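Local atomic coordinates of CDP-glucose-4,6-dehydratase (Yersinia pseudotuberculosis, PDB entry 1RKX), a protein that catalyses the NAD-linked 4,6-dehydration of CDP-D-glucose, as a member of the short-chain dehydrogenase/reductase (SDR) family. Residues 268-271 with 272-276; 308-311 with 312-316; 320-323 with 324-328; 338-342 with 343-347. All blocks are in the same frame, centred on the assembly; numbering follows the deposited sequence.

Contact 1 (268-271 with 272-276)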
loop_
_atom_site.group_PDB
_atom_site.type_symbol
_atom_site.label_atom_id
_atom_site.label_comp_id
_atom_site.label_asym_id
_atom_site.label_seq_id
_atom_site.Cartn_x
_atom_site.Cartn_y
_atom_site.Cartn_z
ATOM N N ASP C 268 -10.131 -19.534 16.815
ATOM C CA ASP C 268 -10.934 -20.731 16.577
ATOM C C ASP C 268 -10.241 -21.647 15.561
ATOM O O ASP C 268 -10.606 -22.813 15.417
ATOM C CB ASP C 268 -12.319 -20.295 16.062
ATOM C CG ASP C 268 -13.317 -21.442 15.963
ATOM O OD1 ASP C 268 -13.563 -22.124 16.983
ATOM O OD2 ASP C 268 -13.873 -21.645 14.858
ATOM N N ALA C 269 -9.229 -21.114 14.875
ATOM C CA ALA C 269 -8.487 -21.861 13.859
ATOM C C ALA C 269 -8.051 -23.232 14.354
ATOM O O ALA C 269 -7.271 -23.345 15.300
ATOM C CB ALA C 269 -7.276 -21.063 13.405
ATOM N N THR C 270 -8.546 -24.271 13.692
ATOM C CA THR C 270 -8.239 -25.644 14.071
ATOM C C THR C 270 -7.814 -26.485 12.871
ATOM O O THR C 270 -8.461 -26.453 11.824
ATOM C CB THR C 270 -9.476 -26.309 14.711
ATOM O OG1 THR C 270 -10.002 -25.456 15.739
ATOM C CG2 THR C 270 -9.111 -27.659 15.303
ATOM N N PRO C 271 -6.718 -27.251 13.007
ATOM C CA PRO C 271 -6.235 -28.098 11.911
ATOM C C PRO C 271 -7.245 -29.208 11.619
ATOM O O PRO C 271 -8.192 -29.399 12.381
ATOM C CB PRO C 271 -4.908 -28.630 12.448
ATOM C CG PRO C 271 -5.158 -28.712 13.920
ATOM C CD PRO C 271 -5.862 -27.402 14.198
ATOM N N VAL C 272 -7.045 -29.942 10.528
ATOM C CA VAL C 272 -7.979 -30.998 10.159
ATOM C C VAL C 272 -7.940 -32.237 11.047
ATOM O O VAL C 272 -8.987 -32.809 11.354
ATOM C CB VAL C 272 -7.784 -31.439 8.691
ATOM C CG1 VAL C 272 -7.900 -30.240 7.773
ATOM C CG2 VAL C 272 -6.450 -32.115 8.520
ATOM N N LYS C 273 -6.750 -32.662 11.458
ATOM C CA LYS C 273 -6.647 -33.842 12.310
ATOM C C LYS C 273 -7.541 -33.670 13.532
ATOM O O LYS C 273 -8.281 -34.581 13.907
ATOM C CB LYS C 273 -5.199 -34.069 12.757
ATOM C CG LYS C 273 -4.987 -35.395 13.481
ATOM C CD LYS C 273 -3.528 -35.622 13.857
ATOM C CE LYS C 273 -3.064 -34.658 14.940
ATOM N NZ LYS C 273 -3.789 -34.867 16.224
ATOM N N ASN C 274 -7.476 -32.493 14.145
ATOM C CA ASN C 274 -8.283 -32.202 15.323
ATOM C C ASN C 274 -9.765 -32.267 14.970
ATOM O O ASN C 274 -10.567 -32.817 15.722
ATOM C CB ASN C 274 -7.942 -30.813 15.866
ATOM C CG ASN C 274 -8.630 -30.516 17.188
ATOM O OD1 ASN C 274 -8.479 -29.431 17.748
ATOM N ND2 ASN C 274 -9.387 -31.484 17.695
ATOM N N ILE C 275 -10.121 -31.697 13.823
ATOM C CA ILE C 275 -11.503 -31.700 13.358
ATOM C C ILE C 275 -12.030 -33.132 13.271
ATOM O O ILE C 275 -13.084 -33.451 13.827
ATOM C CB ILE C 275 -11.612 -31.042 11.971
ATOM C CG1 ILE C 275 -11.407 -29.528 12.105
ATOM C CG2 ILE C 275 -12.959 -31.364 11.342
ATOM C CD1 ILE C 275 -11.337 -28.804 10.773
ATOM N N VAL C 276 -11.291 -33.985 12.569
ATOM C CA VAL C 276 -11.675 -35.381 12.406
ATOM C C VAL C 276 -11.840 -36.050 13.764
ATOM O O VAL C 276 -12.807 -36.774 13.994
ATOM C CB VAL C 276 -10.618 -36.162 11.596
ATOM C CG1 VAL C 276 -11.000 -37.627 11.515
ATOM C CG2 VAL C 276 -10.501 -35.575 10.199
#

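Contact 2 (308-311 with 312-316)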
loop_
_atom_site.group_PDB
_atom_site.type_symbol
_atom_site.label_atom_id
_atom_site.label_comp_id
_atom_site.label_asym_id
_atom_site.label_seq_id
_atom_site.Cartn_x
_atom_site.Cartn_y
_atom_site.Cartn_z
ATOM N N SER C 308 -13.080 -6.948 11.128
ATOM C CA SER C 308 -13.235 -5.830 12.057
ATOM C C SER C 308 -14.357 -4.891 11.608
ATOM O O SER C 308 -15.068 -4.323 12.433
ATOM C CB SER C 308 -11.924 -5.040 12.168
ATOM O OG SER C 308 -10.870 -5.843 12.684
ATOM N N LYS C 309 -14.510 -4.732 10.298
ATOM C CA LYS C 309 -15.536 -3.850 9.746
ATOM C C LYS C 309 -16.955 -4.316 10.094
ATOM O O LYS C 309 -17.768 -3.532 10.579
ATOM C CB LYS C 309 -15.370 -3.760 8.231
ATOM C CG LYS C 309 -16.227 -2.712 7.555
ATOM C CD LYS C 309 -15.985 -2.771 6.051
ATOM C CE LYS C 309 -16.808 -1.773 5.293
ATOM N NZ LYS C 309 -16.404 -1.777 3.853
ATOM N N ALA C 310 -17.247 -5.587 9.833
ATOM C CA ALA C 310 -18.558 -6.157 10.140
ATOM C C ALA C 310 -18.843 -6.029 11.641
ATOM O O ALA C 310 -19.956 -5.696 12.057
ATOM C CB ALA C 310 -18.592 -7.628 9.734
ATOM N N LYS C 311 -17.831 -6.309 12.453
ATOM C CA LYS C 311 -17.979 -6.231 13.901
ATOM C C LYS C 311 -18.278 -4.810 14.376
ATOM O O LYS C 311 -19.236 -4.585 15.113
ATOM C CB LYS C 311 -16.708 -6.735 14.587
ATOM C CG LYS C 311 -16.717 -6.548 16.095
ATOM C CD LYS C 311 -15.411 -7.001 16.730
ATOM C CE LYS C 311 -15.437 -6.766 18.235
ATOM N NZ LYS C 311 -14.262 -7.370 18.915
ATOM N N MET C 312 -17.457 -3.864 13.938
ATOM C CA MET C 312 -17.584 -2.463 14.325
ATOM C C MET C 312 -18.774 -1.709 13.738
ATOM O O MET C 312 -19.488 -1.013 14.457
ATOM C CB MET C 312 -16.304 -1.706 13.951
ATOM C CG MET C 312 -15.033 -2.243 14.584
ATOM S SD MET C 312 -14.925 -1.902 16.347
ATOM C CE MET C 312 -15.403 -3.490 17.036
ATOM N N GLN C 313 -18.985 -1.837 12.433
ATOM C CA GLN C 313 -20.071 -1.117 11.776
ATOM C C GLN C 313 -21.430 -1.804 11.743
ATOM O O GLN C 313 -22.454 -1.137 11.631
ATOM C CB GLN C 313 -19.649 -0.744 10.353
ATOM C CG GLN C 313 -18.584 0.337 10.305
ATOM C CD GLN C 313 -18.107 0.621 8.898
ATOM O OE1 GLN C 313 -18.910 0.800 7.983
ATOM N NE2 GLN C 313 -16.792 0.673 8.719
ATOM N N LEU C 314 -21.450 -3.128 11.842
ATOM C CA LEU C 314 -22.714 -3.858 11.816
ATOM C C LEU C 314 -23.065 -4.439 13.174
ATOM O O LEU C 314 -24.207 -4.831 13.412
ATOM C CB LEU C 314 -22.661 -5.004 10.802
ATOM C CG LEU C 314 -22.604 -4.698 9.306
ATOM C CD1 LEU C 314 -22.450 -6.007 8.547
ATOM C CD2 LEU C 314 -23.867 -3.978 8.872
ATOM N N GLY C 315 -22.088 -4.497 14.069
ATOM C CA GLY C 315 -22.339 -5.075 15.374
ATOM C C GLY C 315 -22.452 -6.577 15.215
ATOM O O GLY C 315 -23.049 -7.260 16.046
ATOM N N TRP C 316 -21.882 -7.094 14.128
ATOM C CA TRP C 316 -21.912 -8.529 13.852
ATOM C C TRP C 316 -20.883 -9.278 14.679
ATOM O O TRP C 316 -19.850 -8.719 15.045
ATOM C CB TRP C 316 -21.616 -8.811 12.379
ATOM C CG TRP C 316 -21.682 -10.275 12.058
ATOM C CD1 TRP C 316 -22.813 -11.026 11.901
ATOM C CD2 TRP C 316 -20.577 -11.177 11.900
ATOM N NE1 TRP C 316 -22.485 -12.334 11.652
ATOM C CE2 TRP C 316 -21.118 -12.458 11.648
ATOM C CE3 TRP C 316 -19.183 -11.026 11.949
ATOM C CZ2 TRP C 316 -20.313 -13.589 11.444
ATOM C CZ3 TRP C 316 -18.376 -12.153 11.744
ATOM C CH2 TRP C 316 -18.949 -13.418 11.496
#

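Contact 3 (320-323 with 324-328)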
loop_
_atom_site.group_PDB
_atom_site.type_symbol
_atom_site.label_atom_id
_atom_site.label_comp_id
_atom_site.label_asym_id
_atom_site.label_seq_id
_atom_site.Cartn_x
_atom_site.Cartn_y
_atom_site.Cartn_z
ATOM N N TRP C 320 -20.951 -19.487 17.261
ATOM C CA TRP C 320 -20.506 -20.836 17.604
ATOM C C TRP C 320 -19.031 -21.115 17.339
ATOM O O TRP C 320 -18.518 -20.816 16.260
ATOM C CB TRP C 320 -21.314 -21.885 16.834
ATOM C CG TRP C 320 -22.788 -21.899 17.106
ATOM C CD1 TRP C 320 -23.441 -21.344 18.174
ATOM C CD2 TRP C 320 -23.789 -22.549 16.316
ATOM N NE1 TRP C 320 -24.790 -21.612 18.095
ATOM C CE2 TRP C 320 -25.029 -22.351 16.964
ATOM C CE3 TRP C 320 -23.759 -23.285 15.121
ATOM C CZ2 TRP C 320 -26.232 -22.864 16.457
ATOM C CZ3 TRP C 320 -24.954 -23.794 14.617
ATOM C CH2 TRP C 320 -26.173 -23.580 15.288
ATOM N N ASN C 321 -18.349 -21.698 18.321
ATOM C CA ASN C 321 -16.950 -22.045 18.128
ATOM C C ASN C 321 -17.003 -23.261 17.212
ATOM O O ASN C 321 -18.089 -23.760 16.914
ATOM C CB ASN C 321 -16.277 -22.397 19.459
ATOM C CG ASN C 321 -16.988 -23.510 20.198
ATOM O OD1 ASN C 321 -17.165 -24.606 19.673
ATOM N ND2 ASN C 321 -17.396 -23.232 21.429
ATOM N N LEU C 322 -15.852 -23.750 16.768
ATOM C CA LEU C 322 -15.854 -24.890 15.862
ATOM C C LEU C 322 -16.455 -26.148 16.485
ATOM O O LEU C 322 -17.280 -26.813 15.859
ATOM C CB LEU C 322 -14.441 -25.181 15.352
ATOM C CG LEU C 322 -14.406 -26.151 14.164
ATOM C CD1 LEU C 322 -15.346 -25.653 13.069
ATOM C CD2 LEU C 322 -12.988 -26.286 13.636
ATOM N N ASN C 323 -16.054 -26.468 17.715
ATOM C CA ASN C 323 -16.567 -27.655 18.397
ATOM C C ASN C 323 -18.089 -27.690 18.390
ATOM O O ASN C 323 -18.690 -28.704 18.049
ATOM C CB ASN C 323 -16.069 -27.710 19.844
ATOM C CG ASN C 323 -14.563 -27.845 19.940
ATOM O OD1 ASN C 323 -14.023 -28.131 21.008
ATOM N ND2 ASN C 323 -13.876 -27.631 18.824
ATOM N N THR C 324 -18.707 -26.581 18.781
ATOM C CA THR C 324 -20.158 -26.489 18.801
ATOM C C THR C 324 -20.689 -26.782 17.399
ATOM O O THR C 324 -21.615 -27.582 17.220
ATOM C CB THR C 324 -20.612 -25.082 19.220
ATOM O OG1 THR C 324 -20.170 -24.816 20.556
ATOM C CG2 THR C 324 -22.126 -24.958 19.148
ATOM N N THR C 325 -20.088 -26.136 16.408
ATOM C CA THR C 325 -20.484 -26.308 15.011
ATOM C C THR C 325 -20.366 -27.760 14.545
ATOM O O THR C 325 -21.288 -28.291 13.921
ATOM C CB THR C 325 -19.640 -25.381 14.100
ATOM O OG1 THR C 325 -20.030 -24.021 14.343
ATOM C CG2 THR C 325 -19.839 -25.721 12.618
ATOM N N LEU C 326 -19.246 -28.407 14.855
ATOM C CA LEU C 326 -19.047 -29.801 14.459
ATOM C C LEU C 326 -20.085 -30.710 15.119
ATOM O O LEU C 326 -20.524 -31.700 14.533
ATOM C CB LEU C 326 -17.633 -30.270 14.833
ATOM C CG LEU C 326 -16.474 -29.665 14.032
ATOM C CD1 LEU C 326 -15.140 -30.156 14.582
ATOM C CD2 LEU C 326 -16.620 -30.054 12.561
ATOM N N GLU C 327 -20.468 -30.376 16.346
ATOM C CA GLU C 327 -21.465 -31.161 17.059
ATOM C C GLU C 327 -22.789 -31.080 16.300
ATOM O O GLU C 327 -23.460 -32.090 16.110
ATOM C CB GLU C 327 -21.618 -30.639 18.488
ATOM C CG GLU C 327 -22.765 -31.252 19.265
ATOM C CD GLU C 327 -22.630 -31.030 20.756
ATOM O OE1 GLU C 327 -22.022 -31.886 21.428
ATOM O OE2 GLU C 327 -23.115 -29.994 21.254
ATOM N N TYR C 328 -23.157 -29.882 15.863
ATOM C CA TYR C 328 -24.390 -29.708 15.100
ATOM C C TYR C 328 -24.327 -30.443 13.752
ATOM O O TYR C 328 -25.341 -30.989 13.306
ATOM C CB TYR C 328 -24.676 -28.222 14.841
ATOM C CG TYR C 328 -25.350 -27.476 15.982
ATOM C CD1 TYR C 328 -24.607 -26.724 16.895
ATOM C CD2 TYR C 328 -26.738 -27.502 16.129
ATOM C CE1 TYR C 328 -25.234 -26.011 17.924
ATOM C CE2 TYR C 328 -27.375 -26.794 17.153
ATOM C CZ TYR C 328 -26.617 -26.052 18.045
ATOM O OH TYR C 328 -27.246 -25.352 19.053
HETATM O O HOH W 1 -19.191 -21.715 13.412
HETATM O O HOH W 2 -19.766 -22.277 20.728
#

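Contact 4 (338-342 with 343-347)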
loop_
_atom_site.group_PDB
_atom_site.type_symbol
_atom_site.label_atom_id
_atom_site.label_comp_id
_atom_site.label_asym_id
_atom_site.label_seq_id
_atom_site.Cartn_x
_atom_site.Cartn_y
_atom_site.Cartn_z
ATOM N N SER C 338 -31.166 -41.341 9.817
ATOM C CA SER C 338 -32.194 -42.061 10.562
ATOM C C SER C 338 -33.574 -41.889 9.942
ATOM O O SER C 338 -34.493 -42.652 10.238
ATOM C CB SER C 338 -32.234 -41.578 12.016
ATOM O OG SER C 338 -32.775 -40.273 12.111
ATOM N N GLY C 339 -33.717 -40.883 9.089
ATOM C CA GLY C 339 -34.999 -40.642 8.453
ATOM C C GLY C 339 -35.761 -39.489 9.079
ATOM O O GLY C 339 -36.948 -39.307 8.817
ATOM N N THR C 340 -35.086 -38.715 9.920
ATOM C CA THR C 340 -35.722 -37.572 10.563
ATOM C C THR C 340 -36.216 -36.584 9.509
ATOM O O THR C 340 -35.640 -36.483 8.422
ATOM C CB THR C 340 -34.733 -36.840 11.501
ATOM O OG1 THR C 340 -34.342 -37.723 12.557
ATOM C CG2 THR C 340 -35.370 -35.583 12.090
ATOM N N ASP C 341 -37.293 -35.866 9.830
ATOM C CA ASP C 341 -37.838 -34.856 8.928
ATOM C C ASP C 341 -36.812 -33.729 8.952
ATOM O O ASP C 341 -36.736 -32.974 9.923
ATOM C CB ASP C 341 -39.181 -34.338 9.453
ATOM C CG ASP C 341 -39.805 -33.286 8.544
ATOM O OD1 ASP C 341 -39.058 -32.493 7.932
ATOM O OD2 ASP C 341 -41.052 -33.235 8.453
ATOM N N MET C 342 -36.026 -33.610 7.888
ATOM C CA MET C 342 -34.987 -32.590 7.851
ATOM C C MET C 342 -35.467 -31.171 7.597
ATOM O O MET C 342 -34.709 -30.218 7.763
ATOM C CB MET C 342 -33.903 -32.995 6.853
ATOM C CG MET C 342 -33.263 -34.342 7.193
ATOM S SD MET C 342 -32.886 -34.509 8.961
ATOM C CE MET C 342 -31.483 -33.377 9.130
ATOM N N HIS C 343 -36.728 -31.014 7.203
ATOM C CA HIS C 343 -37.249 -29.671 7.000
ATOM C C HIS C 343 -37.422 -29.062 8.386
ATOM O O HIS C 343 -36.938 -27.967 8.663
ATOM C CB HIS C 343 -38.599 -29.693 6.275
ATOM C CG HIS C 343 -39.240 -28.343 6.169
ATOM N ND1 HIS C 343 -40.224 -27.912 7.034
ATOM C CD2 HIS C 343 -38.990 -27.303 5.340
ATOM C CE1 HIS C 343 -40.550 -26.666 6.743
ATOM N NE2 HIS C 343 -39.814 -26.271 5.720
ATOM N N GLU C 344 -38.115 -29.787 9.259
ATOM C CA GLU C 344 -38.335 -29.324 10.623
ATOM C C GLU C 344 -37.031 -29.278 11.403
ATOM O O GLU C 344 -36.805 -28.356 12.178
ATOM C CB GLU C 344 -39.324 -30.237 11.350
ATOM C CG GLU C 344 -40.749 -30.139 10.839
ATOM C CD GLU C 344 -41.247 -28.706 10.786
ATOM O OE1 GLU C 344 -41.007 -27.950 11.753
ATOM O OE2 GLU C 344 -41.886 -28.335 9.778
ATOM N N TYR C 345 -36.179 -30.278 11.204
ATOM C CA TYR C 345 -34.903 -30.315 11.911
ATOM C C TYR C 345 -34.074 -29.082 11.573
ATOM O O TYR C 345 -33.479 -28.461 12.454
ATOM C CB TYR C 345 -34.109 -31.570 11.542
ATOM C CG TYR C 345 -32.885 -31.777 12.407
ATOM C CD1 TYR C 345 -32.966 -32.492 13.605
ATOM C CD2 TYR C 345 -31.649 -31.238 12.041
ATOM C CE1 TYR C 345 -31.846 -32.665 14.417
ATOM C CE2 TYR C 345 -30.522 -31.402 12.846
ATOM C CZ TYR C 345 -30.630 -32.119 14.031
ATOM O OH TYR C 345 -29.530 -32.300 14.836
ATOM N N SER C 346 -34.041 -28.720 10.291
ATOM C CA SER C 346 -33.269 -27.556 9.855
ATOM C C SER C 346 -33.849 -26.266 10.411
ATOM O O SER C 346 -33.110 -25.338 10.737
ATOM C CB SER C 346 -33.210 -27.494 8.325
ATOM O OG SER C 346 -32.509 -28.616 7.816
ATOM N N ILE C 347 -35.170 -26.209 10.526
ATOM C CA ILE C 347 -35.819 -25.020 11.067
ATOM C C ILE C 347 -35.410 -24.858 12.526
ATOM O O ILE C 347 -35.124 -23.754 12.990
ATOM C CB ILE C 347 -37.358 -25.134 11.004
ATOM C CG1 ILE C 347 -37.809 -25.296 9.550
ATOM C CG2 ILE C 347 -37.998 -23.903 11.640
ATOM C CD1 ILE C 347 -37.343 -24.189 8.634
#

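Contact 1 (268-271 with 272-276)
Thr270 and Pro271 lead into the first turn of helix 272-283, and their side chains lie against Asn274 and Ile275 where a short strand passes into a helix of this SDR-family enzyme. Pro271 holds the N-cap position. Its side chain has no group to accept a helix N-H, but the ring restrains phi and a proline needs no partner for its own nitrogen, which suits a helix start. The ring's CG rests on Asn274 CB at 4.0 Å. The methyl of Thr270 also crosses the Asn274 side chain at a slant, with CG2 3.1 Å from Asn274 OD1 and 3.4 Å from its CB. With CG2 anti to the backbone N, Thr270 turns this methyl to the helix, while its hydroxyl goes back along the chain and donates to Asp268 O at 2.7 Å. One threonine thus serves a polar turn and sets a methyl against the Asn274 side chain. Ile275 CD1 reaches toward the carbonyls of Pro271 and Thr270, and the residue is buried further by Leu322 and Leu326 of helix 322-338 and by Trp232. The first helical bond, Ile275 N to Pro271 O, is weak at 3.3 Å, and Ile275 CG1 packs beside that same carbonyl oxygen, at 3.2 Å.

Contact 2 (308-311 with 312-316)
Lys311 lies alongside Met312, the two side chains pointing the same way, and its extended chain runs past the methyl of the methionine. Met312 bends at chi2 and chi3, which folds CE back until it sits 3.5 Å from both CG and CE of Lys311, a tight fit of methyl on methylenes. On another flank of helix 308-314, Lys309 CG meets the amide of Gln313 at NE2, 3.6 Å away; the long aliphatic stem packs here while the ammonium reaches Glu258. The methyl of Ala310 meets both Leu314 CD1 and the Trp316 indole, a place that suits a small side chain, with CB 4.1 Å from Trp316 CE3. The carbonyl of Ala310 takes two N-H groups from opposite faces of its plane: Leu314 N at 3.0 Å and Trp316 N at 3.2 Å. Gly315, with positive phi, lets the chain turn between them, and its N makes a weak bond to Lys311 O. Leu314 and Trp316 then pack on Leu244 of helix 236-251, whereas Met312 touches Tyr302 of a second subunit. The chemistry is therefore divided: hydrocarbon closes the helix end against the protein interior, and lysine stems lend apolar surface while their charges find partners elsewhere; Lys311 NZ, for one, forms a long, weak ion pair with Asp266 of the second subunit.

Contact 3 (320-323 with 324-328)
Trp320 lies across the first turns of helix 322-338, meeting Thr324, Thr325 and Tyr328 in succession. Its CB is 3.5 Å from Thr325 OG1. At CG the methyl of Thr324 comes over one face of the indole, a CH-pi contact with CG2 4.0 Å from the centroid of the five-membered ring. Thr324 suits this place because CG2, anti to the backbone N, meets the ring while its hydroxyl stays beside the cap. Farther out, CZ2, CH2 and CZ3 lie over the Tyr328 ring in an offset stack, with centroids of the six-membered rings 4.0 Å apart and planes at 6°. CH2 stands above the centre of the tyrosine ring, and CZ2 comes to 3.6 Å from Tyr328 CZ. The indole NE1 is hydrogen-bonded to Thr356 OG1.

Asn321 is the N-cap. With chi1 at 56°, its CG sits between the backbone N and the carbonyl carbon, which swings OD1 back over the helix start to accept Thr324 N at 2.7 Å in a nearly straight bond. Its own carbonyl takes Thr325 N. A water at 2.6 Å from Thr324 OG1 also accepts from Asn321 N. One turn along the buried side, Leu322 CG and Leu326 CG meet at 4.1 Å.

These leucines face helix 272-283 through Ile275 and Met279, and Leu322 also reaches Trp232 of strand 229-234. Tyr328 borders helix 342-355 at Glu349 and Asn352, and Tyr353 and His234 meet the indole edge-to-face.

Contact 4 (338-342 with 343-347)
Asp341 caps helix 342-355 through a pair of hydrogen bonds to one carboxylate oxygen. OD1 takes His343 N at 2.9 Å, nearly along its C-O axis, and Glu344 N at 3.2 Å from above the carboxylate plane. With CG anti to the backbone N, the short aspartate side chain curls over the N-H groups that the first helical turn leaves without carbonyl partners, and its negative charge is probably favoured at this end of the helix dipole. Among the remaining polar contacts, Met342 O receives both Ser346 N and Ser346 OG, the hydroxyl nearly in line with the carbonyl at 2.7 Å. A serine fits here because its hydroxyl can fold back on its own helix and still accept a bond from Trp332. His343 ND1 donates to Glu344 OE2 at 3.2 Å, with the oxygen in the imidazole plane.

Apolar contact is carried by Met342 and Tyr345, which lie side by side. The bent methionine chain brings CE to 3.6 Å from Tyr345 CD2, while SD, 5.1 Å from the ring centroid, makes an oblique Met-aromatic contact. Thr340 CG2 grazes the ring at CD1.

Before the cap, Gly339 closes helix 322-338 with a Schellman motif. Met342 and Tyr345 pack back on that helix at Trp332 and Asn335, while His343 and Ser346 face Leu27 of helix 20-31.

In the fold
All four contacts are local and lie at helix ends. Contact 4 is the most open, with two of seven touching residues buried and two exposed; contact 2 has five of nine buried, and contact 1 half buried and none exposed. Contacts 1 and 3 touch: Asp268 accepts from Leu322 N, and Leu322 packs on Thr270 and Ile275, joining the starts of helices 272-283 and 322-338. Contacts 3 and 4 lie at the two ends of helix 322-338. A proline leads the helix in contact 1, whereas asparagine and aspartate cap contacts 3 and 4. Contact 2 spans a short helix and its exit; like contact 1 it reaches a second subunit. Only in contact 3 do two rings stack on each other across the segments.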